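Local atomic coordinates of odorant-binding protein 1F (Rattus norvegicus, PDB entry 3FIQ), a protein that probably binds a wide variety of chemical odorants as a secreted lipocalin of the nasal epithelium. Residues T18-A23 / E144-L149; A37-M42 / L51-N56; G84-H89 / N102-E107. All blocks are in the same frame, centred on the assembly; numbering follows the deposited sequence.

Contact 1: residues T18-A23 / E144-L149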
loop_
_atom_site.group_PDB
_atom_site.type_symbol
_atom_site.label_atom_id
_atom_site.label_comp_id
_atom_site.label_asym_id
_atom_site.label_seq_id
_atom_site.Cartn_x
_atom_site.Cartn_y
_atom_site.Cartn_z
ATOM N N THR A 18 -3.336 4.425 5.477
ATOM C CA THR A 18 -3.691 3.073 5.067
ATOM C C THR A 18 -4.956 2.666 5.747
ATOM O O THR A 18 -5.037 2.631 6.996
ATOM C CB THR A 18 -2.610 2.099 5.437
ATOM O OG1 THR A 18 -1.375 2.476 4.837
ATOM C CG2 THR A 18 -2.961 0.673 4.944
ATOM N N LEU A 19 -5.928 2.243 4.937
ATOM C CA LEU A 19 -7.191 1.728 5.464
ATOM C C LEU A 19 -7.217 0.229 5.638
ATOM O O LEU A 19 -7.591 -0.261 6.708
ATOM C CB LEU A 19 -8.356 2.153 4.565
ATOM C CG LEU A 19 -8.552 3.657 4.351
ATOM C CD1 LEU A 19 -9.863 3.936 3.616
ATOM C CD2 LEU A 19 -8.576 4.365 5.657
ATOM N N TYR A 20 -6.797 -0.527 4.597
ATOM C CA TYR A 20 -6.806 -1.958 4.636
ATOM C C TYR A 20 -5.577 -2.468 3.926
ATOM O O TYR A 20 -5.093 -1.845 2.985
ATOM C CB TYR A 20 -8.024 -2.548 3.894
ATOM C CG TYR A 20 -9.362 -2.267 4.552
ATOM C CD1 TYR A 20 -9.864 -3.153 5.499
ATOM C CD2 TYR A 20 -10.082 -1.147 4.239
ATOM C CE1 TYR A 20 -11.073 -2.854 6.146
ATOM C CE2 TYR A 20 -11.257 -0.839 4.907
ATOM C CZ TYR A 20 -11.775 -1.715 5.787
ATOM O OH TYR A 20 -12.959 -1.382 6.422
ATOM N N ILE A 21 -5.079 -3.631 4.374
ATOM C CA ILE A 21 -4.086 -4.361 3.591
ATOM C C ILE A 21 -4.503 -5.809 3.549
ATOM O O ILE A 21 -4.841 -6.371 4.566
ATOM C CB ILE A 21 -2.672 -4.292 4.226
ATOM C CG1 ILE A 21 -2.250 -2.892 4.564
ATOM C CG2 ILE A 21 -1.656 -4.942 3.346
ATOM C CD1 ILE A 21 -0.924 -2.796 5.310
ATOM N N VAL A 22 -4.430 -6.465 2.382
ATOM C CA VAL A 22 -4.688 -7.894 2.341
ATOM C C VAL A 22 -3.537 -8.565 1.598
ATOM O O VAL A 22 -2.985 -7.990 0.661
ATOM C CB VAL A 22 -6.003 -8.187 1.743
ATOM C CG1 VAL A 22 -6.067 -7.803 0.356
ATOM C CG2 VAL A 22 -6.385 -9.689 1.935
ATOM N N ALA A 23 -3.085 -9.731 2.027
ATOM C CA ALA A 23 -1.914 -10.342 1.402
ATOM C C ALA A 23 -2.034 -11.863 1.491
ATOM O O ALA A 23 -2.773 -12.345 2.325
ATOM C CB ALA A 23 -0.629 -9.906 2.051
ATOM N N GLU A 144 -9.697 -13.658 3.922
ATOM C CA GLU A 144 -9.716 -13.810 5.368
ATOM C C GLU A 144 -8.424 -13.289 5.962
ATOM O O GLU A 144 -8.325 -13.187 7.169
ATOM C CB GLU A 144 -9.919 -15.248 5.789
ATOM C CG GLU A 144 -8.848 -16.131 5.347
ATOM C CD GLU A 144 -9.125 -16.856 4.038
ATOM O OE1 GLU A 144 -9.914 -16.345 3.125
ATOM O OE2 GLU A 144 -8.492 -17.977 3.937
ATOM N N ASN A 145 -7.438 -12.941 5.112
ATOM C CA ASN A 145 -6.237 -12.288 5.627
ATOM C C ASN A 145 -6.297 -10.792 5.734
ATOM O O ASN A 145 -5.307 -10.148 6.053
ATOM C CB ASN A 145 -5.021 -12.682 4.811
ATOM C CG ASN A 145 -4.734 -14.165 4.846
ATOM O OD1 ASN A 145 -5.271 -14.889 5.644
ATOM N ND2 ASN A 145 -3.863 -14.595 3.966
ATOM N N THR A 146 -7.463 -10.228 5.469
ATOM C CA THR A 146 -7.599 -8.785 5.423
ATOM C C THR A 146 -7.372 -8.114 6.758
ATOM O O THR A 146 -7.890 -8.568 7.771
ATOM C CB THR A 146 -9.002 -8.412 5.006
ATOM O OG1 THR A 146 -9.235 -8.897 3.671
ATOM C CG2 THR A 146 -9.232 -6.907 4.958
ATOM N N GLN A 147 -6.544 -7.056 6.749
ATOM C CA GLN A 147 -6.244 -6.273 7.953
ATOM C C GLN A 147 -6.800 -4.873 7.797
ATOM O O GLN A 147 -6.555 -4.202 6.814
ATOM C CB GLN A 147 -4.699 -6.112 8.048
ATOM C CG GLN A 147 -3.937 -7.386 7.992
ATOM C CD GLN A 147 -4.121 -8.293 9.213
ATOM O OE1 GLN A 147 -3.960 -7.851 10.334
ATOM N NE2 GLN A 147 -4.476 -9.592 8.972
ATOM N N HIS A 148 -7.619 -4.448 8.756
ATOM C CA HIS A 148 -8.125 -3.106 8.870
ATOM C C HIS A 148 -7.186 -2.363 9.771
ATOM O O HIS A 148 -7.051 -2.698 10.947
ATOM C CB HIS A 148 -9.483 -3.182 9.505
ATOM C CG HIS A 148 -10.204 -1.882 9.625
ATOM N ND1 HIS A 148 -11.075 -1.644 10.664
ATOM C CD2 HIS A 148 -10.267 -0.797 8.820
ATOM C CE1 HIS A 148 -11.609 -0.441 10.525
ATOM N NE2 HIS A 148 -11.170 0.085 9.383
ATOM N N LEU A 149 -6.513 -1.366 9.252
ATOM C CA LEU A 149 -5.492 -0.639 9.989
ATOM C C LEU A 149 -6.001 0.583 10.740
ATOM O O LEU A 149 -5.273 1.109 11.621
ATOM C CB LEU A 149 -4.300 -0.241 9.093
ATOM C CG LEU A 149 -3.161 -1.279 9.033
ATOM C CD1 LEU A 149 -3.658 -2.625 8.506
ATOM C CD2 LEU A 149 -2.031 -0.801 8.212
#

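Contact 2: residues A37-M42 / L51-N56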
loop_
_atom_site.group_PDB
_atom_site.type_symbol
_atom_site.label_atom_id
_atom_site.label_comp_id
_atom_site.label_asym_id
_atom_site.label_seq_id
_atom_site.Cartn_x
_atom_site.Cartn_y
_atom_site.Cartn_z
ATOM N N ALA A 37 2.244 -1.421 6.545
ATOM C CA ALA A 37 2.655 -0.039 6.378
ATOM C C ALA A 37 1.491 0.886 6.567
ATOM O O ALA A 37 0.460 0.768 5.841
ATOM C CB ALA A 37 3.142 0.158 4.983
ATOM N N TYR A 38 1.656 1.790 7.527
ATOM C CA TYR A 38 0.647 2.838 7.836
ATOM C C TYR A 38 1.086 4.095 7.057
ATOM O O TYR A 38 2.012 4.811 7.474
ATOM C CB TYR A 38 0.606 3.141 9.297
ATOM C CG TYR A 38 0.084 2.036 10.202
ATOM C CD1 TYR A 38 0.915 0.984 10.623
ATOM C CD2 TYR A 38 -1.254 2.030 10.626
ATOM C CE1 TYR A 38 0.382 -0.044 11.463
ATOM C CE2 TYR A 38 -1.753 1.048 11.442
ATOM C CZ TYR A 38 -0.925 0.006 11.853
ATOM O OH TYR A 38 -1.398 -0.982 12.695
ATOM N N PHE A 39 0.474 4.315 5.887
ATOM C CA PHE A 39 0.917 5.450 5.053
ATOM C C PHE A 39 0.775 6.725 5.831
ATOM O O PHE A 39 -0.102 6.877 6.686
ATOM C CB PHE A 39 0.059 5.530 3.773
ATOM C CG PHE A 39 0.606 4.658 2.615
ATOM C CD1 PHE A 39 1.274 3.468 2.828
ATOM C CD2 PHE A 39 0.383 5.026 1.314
ATOM C CE1 PHE A 39 1.772 2.687 1.745
ATOM C CE2 PHE A 39 0.858 4.235 0.261
ATOM C CZ PHE A 39 1.520 3.078 0.477
ATOM N N GLN A 40 1.655 7.659 5.492
ATOM C CA GLN A 40 1.558 9.038 5.932
ATOM C C GLN A 40 1.482 10.040 4.799
ATOM O O GLN A 40 0.742 11.038 4.884
ATOM C CB GLN A 40 2.746 9.320 6.857
ATOM C CG GLN A 40 2.702 10.728 7.476
ATOM C CD GLN A 40 3.793 10.894 8.500
ATOM O OE1 GLN A 40 4.884 11.416 8.200
ATOM N NE2 GLN A 40 3.513 10.443 9.694
ATOM N N HIS A 41 2.295 9.875 3.751
ATOM C CA HIS A 41 2.413 10.909 2.724
ATOM C C HIS A 41 2.953 10.337 1.461
ATOM O O HIS A 41 3.741 9.385 1.499
ATOM C CB HIS A 41 3.388 12.012 3.243
ATOM C CG HIS A 41 3.368 13.305 2.482
ATOM N ND1 HIS A 41 4.191 13.526 1.394
ATOM C CD2 HIS A 41 2.600 14.435 2.616
ATOM C CE1 HIS A 41 3.933 14.739 0.902
ATOM N NE2 HIS A 41 3.016 15.317 1.637
ATOM N N MET A 42 2.544 10.918 0.329
ATOM C CA MET A 42 3.108 10.595 -0.989
ATOM C C MET A 42 3.475 11.835 -1.709
ATOM O O MET A 42 2.796 12.899 -1.610
ATOM C CB MET A 42 2.116 9.787 -1.800
ATOM C CG MET A 42 1.788 8.451 -1.212
ATOM S SD MET A 42 1.085 7.209 -2.346
ATOM C CE MET A 42 -0.557 7.844 -2.538
ATOM N N LEU A 51 8.413 8.409 -7.028
ATOM C CA LEU A 51 7.312 8.496 -6.040
ATOM C C LEU A 51 7.830 8.203 -4.669
ATOM O O LEU A 51 8.146 7.055 -4.315
ATOM C CB LEU A 51 6.206 7.476 -6.419
ATOM C CG LEU A 51 5.028 7.312 -5.459
ATOM C CD1 LEU A 51 4.285 8.584 -5.227
ATOM C CD2 LEU A 51 4.051 6.308 -6.077
ATOM N N LYS A 52 7.859 9.252 -3.836
ATOM C CA LYS A 52 8.299 9.103 -2.462
ATOM C C LYS A 52 7.131 8.799 -1.570
ATOM O O LYS A 52 6.171 9.589 -1.515
ATOM C CB LYS A 52 8.931 10.420 -2.014
ATOM C CG LYS A 52 10.379 10.651 -2.463
ATOM C CD LYS A 52 10.503 11.147 -3.832
ATOM C CE LYS A 52 9.852 12.538 -4.057
ATOM N NZ LYS A 52 9.919 12.750 -5.528
ATOM N N ILE A 53 7.185 7.687 -0.852
ATOM C CA ILE A 53 6.124 7.330 0.067
ATOM C C ILE A 53 6.713 7.286 1.464
ATOM O O ILE A 53 7.650 6.578 1.714
ATOM C CB ILE A 53 5.518 5.975 -0.318
ATOM C CG1 ILE A 53 4.947 6.001 -1.746
ATOM C CG2 ILE A 53 4.463 5.597 0.713
ATOM C CD1 ILE A 53 4.432 4.626 -2.181
ATOM N N ILE A 54 6.112 8.043 2.389
ATOM C CA ILE A 54 6.518 8.022 3.801
ATOM C C ILE A 54 5.434 7.215 4.508
ATOM O O ILE A 54 4.216 7.437 4.294
ATOM C CB ILE A 54 6.599 9.429 4.391
ATOM C CG1 ILE A 54 7.724 10.185 3.684
ATOM C CG2 ILE A 54 6.850 9.360 5.910
ATOM C CD1 ILE A 54 7.769 11.691 4.017
ATOM N N PHE A 55 5.852 6.262 5.329
ATOM C CA PHE A 55 4.931 5.415 6.085
ATOM C C PHE A 55 5.544 5.032 7.411
ATOM O O PHE A 55 6.744 5.182 7.608
ATOM C CB PHE A 55 4.577 4.146 5.293
ATOM C CG PHE A 55 5.702 3.223 4.988
ATOM C CD1 PHE A 55 6.397 3.358 3.795
ATOM C CD2 PHE A 55 6.012 2.137 5.810
ATOM C CE1 PHE A 55 7.448 2.444 3.478
ATOM C CE2 PHE A 55 6.979 1.221 5.447
ATOM C CZ PHE A 55 7.727 1.386 4.304
ATOM N N ASN A 56 4.707 4.636 8.332
ATOM C CA ASN A 56 5.169 4.111 9.606
ATOM C C ASN A 56 4.908 2.640 9.697
ATOM O O ASN A 56 3.933 2.123 9.165
ATOM C CB ASN A 56 4.504 4.837 10.822
ATOM C CG ASN A 56 5.120 6.171 11.038
ATOM O OD1 ASN A 56 6.231 6.263 11.614
ATOM N ND2 ASN A 56 4.489 7.186 10.535
HETATM O O HOH W 1 6.253 11.630 0.644
#

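Contact 3: residues G84-H89 / N102-E107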
loop_
_atom_site.group_PDB
_atom_site.type_symbol
_atom_site.label_atom_id
_atom_site.label_comp_id
_atom_site.label_asym_id
_atom_site.label_seq_id
_atom_site.Cartn_x
_atom_site.Cartn_y
_atom_site.Cartn_z
ATOM N N GLY A 84 13.238 -6.530 0.974
ATOM C CA GLY A 84 13.354 -7.192 -0.290
ATOM C C GLY A 84 13.009 -6.268 -1.418
ATOM O O GLY A 84 13.330 -5.077 -1.328
ATOM N N ARG A 85 12.489 -6.829 -2.493
ATOM C CA ARG A 85 12.240 -6.058 -3.720
ATOM C C ARG A 85 10.719 -5.939 -3.910
ATOM O O ARG A 85 10.007 -6.939 -3.729
ATOM C CB ARG A 85 12.877 -6.770 -4.943
ATOM C CG ARG A 85 12.733 -5.981 -6.288
ATOM C CD ARG A 85 13.573 -4.766 -6.226
ATOM N NE ARG A 85 13.836 -4.158 -7.520
ATOM C CZ ARG A 85 14.448 -3.004 -7.697
ATOM N NH1 ARG A 85 14.835 -2.285 -6.650
ATOM N NH2 ARG A 85 14.604 -2.522 -8.931
ATOM N N ASN A 86 10.213 -4.761 -4.326
ATOM C CA ASN A 86 8.793 -4.533 -4.510
ATOM C C ASN A 86 8.543 -4.034 -5.919
ATOM O O ASN A 86 9.277 -3.197 -6.426
ATOM C CB ASN A 86 8.285 -3.498 -3.470
ATOM C CG ASN A 86 8.560 -3.971 -2.082
ATOM O OD1 ASN A 86 7.771 -4.695 -1.493
ATOM N ND2 ASN A 86 9.737 -3.567 -1.546
ATOM N N TYR A 87 7.434 -4.485 -6.436
ATOM C CA TYR A 87 6.878 -4.135 -7.708
ATOM C C TYR A 87 5.396 -3.744 -7.481
ATOM O O TYR A 87 4.550 -4.604 -7.195
ATOM C CB TYR A 87 6.943 -5.316 -8.644
ATOM C CG TYR A 87 8.267 -5.975 -8.757
ATOM C CD1 TYR A 87 8.629 -6.998 -7.911
ATOM C CD2 TYR A 87 9.129 -5.628 -9.762
ATOM C CE1 TYR A 87 9.844 -7.619 -8.018
ATOM C CE2 TYR A 87 10.394 -6.213 -9.887
ATOM C CZ TYR A 87 10.733 -7.225 -9.009
ATOM O OH TYR A 87 11.917 -7.857 -9.092
ATOM N N PHE A 88 5.097 -2.446 -7.568
ATOM C CA PHE A 88 3.759 -1.999 -7.264
ATOM C C PHE A 88 3.118 -1.152 -8.326
ATOM O O PHE A 88 3.787 -0.499 -9.114
ATOM C CB PHE A 88 3.711 -1.349 -5.867
ATOM C CG PHE A 88 4.404 -0.038 -5.711
ATOM C CD1 PHE A 88 5.728 0.049 -5.266
ATOM C CD2 PHE A 88 3.685 1.134 -5.941
ATOM C CE1 PHE A 88 6.314 1.283 -5.074
ATOM C CE2 PHE A 88 4.289 2.363 -5.743
ATOM C CZ PHE A 88 5.560 2.439 -5.283
ATOM N N HIS A 89 1.790 -1.197 -8.399
ATOM C CA HIS A 89 1.084 -0.400 -9.390
ATOM C C HIS A 89 -0.328 -0.097 -8.897
ATOM O O HIS A 89 -0.783 -0.660 -7.906
ATOM C CB HIS A 89 1.100 -1.085 -10.791
ATOM C CG HIS A 89 0.300 -2.350 -10.913
ATOM N ND1 HIS A 89 0.691 -3.560 -10.389
ATOM C CD2 HIS A 89 -0.864 -2.599 -11.558
ATOM C CE1 HIS A 89 -0.205 -4.492 -10.687
ATOM N NE2 HIS A 89 -1.166 -3.928 -11.371
ATOM N N ASN A 102 0.913 -4.745 -4.825
ATOM C CA ASN A 102 2.352 -4.889 -4.646
ATOM C C ASN A 102 2.736 -6.376 -4.613
ATOM O O ASN A 102 2.026 -7.202 -4.083
ATOM C CB ASN A 102 2.843 -4.228 -3.364
ATOM C CG ASN A 102 4.368 -4.308 -3.198
ATOM O OD1 ASN A 102 4.892 -4.695 -2.074
ATOM N ND2 ASN A 102 5.082 -3.957 -4.174
ATOM N N VAL A 103 3.835 -6.714 -5.285
ATOM C CA VAL A 103 4.485 -7.987 -5.162
ATOM C C VAL A 103 5.800 -7.691 -4.436
ATOM O O VAL A 103 6.656 -6.899 -4.896
ATOM C CB VAL A 103 4.792 -8.641 -6.518
ATOM C CG1 VAL A 103 5.492 -9.960 -6.248
ATOM C CG2 VAL A 103 3.443 -8.824 -7.234
ATOM N N ASN A 104 5.946 -8.295 -3.286
ATOM C CA ASN A 104 7.213 -8.259 -2.483
ATOM C C ASN A 104 7.901 -9.551 -2.565
ATOM O O ASN A 104 7.301 -10.638 -2.360
ATOM C CB ASN A 104 6.879 -7.929 -1.054
ATOM C CG ASN A 104 8.042 -8.033 -0.108
ATOM O OD1 ASN A 104 8.231 -9.072 0.520
ATOM N ND2 ASN A 104 8.865 -6.971 -0.001
ATOM N N VAL A 105 9.210 -9.493 -2.911
ATOM C CA VAL A 105 10.073 -10.672 -2.865
ATOM C C VAL A 105 11.081 -10.465 -1.808
ATOM O O VAL A 105 11.933 -9.580 -1.902
ATOM C CB VAL A 105 10.734 -10.928 -4.211
ATOM C CG1 VAL A 105 11.590 -12.151 -4.157
ATOM C CG2 VAL A 105 9.661 -10.984 -5.333
ATOM N N ASP A 106 10.916 -11.187 -0.709
ATOM C CA ASP A 106 11.715 -10.898 0.467
ATOM C C ASP A 106 13.114 -11.406 0.325
ATOM O O ASP A 106 13.462 -12.007 -0.683
ATOM C CB ASP A 106 10.996 -11.260 1.739
ATOM C CG ASP A 106 11.051 -12.720 2.123
ATOM O OD1 ASP A 106 11.842 -13.473 1.559
ATOM O OD2 ASP A 106 10.284 -13.105 3.095
ATOM N N GLU A 107 13.959 -11.055 1.281
ATOM C CA GLU A 107 15.382 -11.454 1.164
ATOM C C GLU A 107 15.575 -12.932 1.044
ATOM O O GLU A 107 16.601 -13.425 0.495
ATOM C CB GLU A 107 16.182 -10.930 2.344
ATOM C CG GLU A 107 16.384 -9.421 2.314
ATOM C CD GLU A 107 17.510 -8.932 3.263
ATOM O OE1 GLU A 107 17.741 -9.559 4.333
ATOM O OE2 GLU A 107 18.167 -7.922 2.922
#

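Contact 1: residues T18-A23 / E144-L149
The rings of Tyr20 and His148 meet with planes only 19° apart, but they are displaced so far that they barely overlap, the centroids lying 4.7 Å apart. His148 CD2 sits over one face of the tyrosine ring, 3.5 Å from Tyr20 CE1. In return, Tyr20 OH lies over a face of the imidazole. Leu19 O comes to the imidazole edge, near its plane, 3.5 Å from His148 CD2. Thr146 CG2 approaches the tyrosine ring obliquely. His148 holds CG opposite its backbone N (chi1 -176°), and the ring bends back toward the neighbouring strand. Lys129 and Leu132 of helix 126-138 also touch Tyr20.

Ile21 and Gln147 direct their side chains to the other side of the sheet. There, Leu149 CD2 is met by Ile21 CD1 at 3.7 Å and by Thr18 CG2. Polar bonds run along the seam between these two groups. Ile21 and Gln147 form an antiparallel hydrogen-bonded pair, with Ile21 N to Gln147 O at 2.9 Å. Leu149 N donates to Leu19 O at 3.0 Å. At the far end, Asn145 ND2 donates to Ala23 O at 3.0 Å. That bond lies in the carbonyl plane and in the amide plane of Asn145.

Gln147 bends at chi2, and its NE2 donates to Asn145 O. Its OE1 accepts from Arg36, so both ends of the amide are held.

The short strand 147-148 thus closes onto strand 14-23, as the last strand does in lipocalins. One side-chain amide, that of Asn145, adds to its few backbone bonds; that of Gln147 holds its own segment and Arg36. The Asn145 amide extends the pairing past the strand end and fastens the chain that follows helix 126-138 to the barrel.

Contact 2: residues A37-M42 / L51-N56
Ile54 O is gripped by two successive backbone donors of the facing strand, Gln40 N at 2.8 Å and His41 N at 3.2 Å. Both reach it from the same face of its carbonyl plane, and Ile54 N donates back to His41 O. This is a classic beta bulge: Gln40 and His41 both stand opposite Ile54, and the register shifts by one. Normal antiparallel pairing continues on either side, Tyr38 with Asn56 and Met42 with Ile53. Tyr38 N donates to Asn56 O at 2.8 Å.

Phe39, Met42, Ile53 and Phe55 share one side of the sheet. Ile53 CG2 stands over the centre of the Phe39 ring, 3.9 Å from the centroid and 13° off the normal, in a CH-pi contact. With chi1 at -59°, Ile53 puts that methyl opposite its backbone N, while CG1 runs alongside Met42 and lies 4.0 Å from Met42 CG. Ala37 CB touches Phe55 CD2 at 3.6 Å. Phe55 also meets the rings of Tyr82 and His66, and Phe100 of strand 97-105 packs on Phe39 and Met42.

The other side is more polar. A water joins His41 ND1, 2.9 Å away at the ring edge, to Lys52 O, to which it donates. Tyr38 OH also bonds Arg36.

The hairpin of strands 38-44 and 50-59 therefore has two unlike sides. Apolar groups pack toward the barrel interior, where lipocalins hold their ligands. On the other side the water bridges the two strands, while Gln40 and Tyr38 bond to Asn156 and Thr152 near the C terminus.

Contact 3: residues G84-H89 / N102-E107
Strands 85-93 and 97-105 form a beta hairpin in the wall of the lipocalin barrel, and this contact is its open end. The strands run almost exactly antiparallel. Arg85 pairs with Val105 and Tyr87 with Val103 as hydrogen-bonded pairs. Val105 N donates to Arg85 O at 2.8 Å, and Val103 N to Tyr87 O at 2.9 Å.

Asn86, Phe88, Asn102 and Asn104 direct their side chains to one side. Asn104 ND2 donates to Asn86 OD1 at 2.9 Å. The bond lies in the amide plane of Asn104 but comes in 38° above the carbonyl plane of Asn86. The two side chains lie side by side: CG is anti to the backbone N in Asn104 (chi1 173°) and anti to the carbonyl carbon in Asn86 (chi1 -58°), which brings the amides together. Ser83 O also takes Asn104 ND2, and Asn86 ND2 is held by Thr80 O and Tyr82 O. The polar pair thus ties both strands to strand 78-81 and the turn that leads into strand 85-93. Asn102 OD1 sits only 2.9 Å from Asn86 OD1; a pair of acceptors this close is doubtful as modelled.

Arg85, Tyr87, Val103 and Val105 lie on the opposite side. Arg85 forms a salt bridge with Asp81. Tyr87 turns its ring edge to the second strand, with Tyr87 CE1 4.3 Å from Val105 CG2.

All three contacts belong to one curled antiparallel sheet, the lipocalin barrel. Their centres are about 16 to 17 Å apart. Contact 1 joins the first strand to the last, so its chain ends enclose the other two. Contact 2 comes before contact 3, and each is a hairpin. Strands 14-23 and 38-44 are neighbours in the sheet. There Thr18 OG1 probably bonds Ala37 O and Phe39 N, linking contacts 1 and 2. Contacts 2 and 3 meet where Leu51 and Ile53 pack on Phe88. Contacts 1 and 3 do not touch, their nearest atoms being about 7 Å apart. Together they form parts of the barrel wall around the ligand-holding interior.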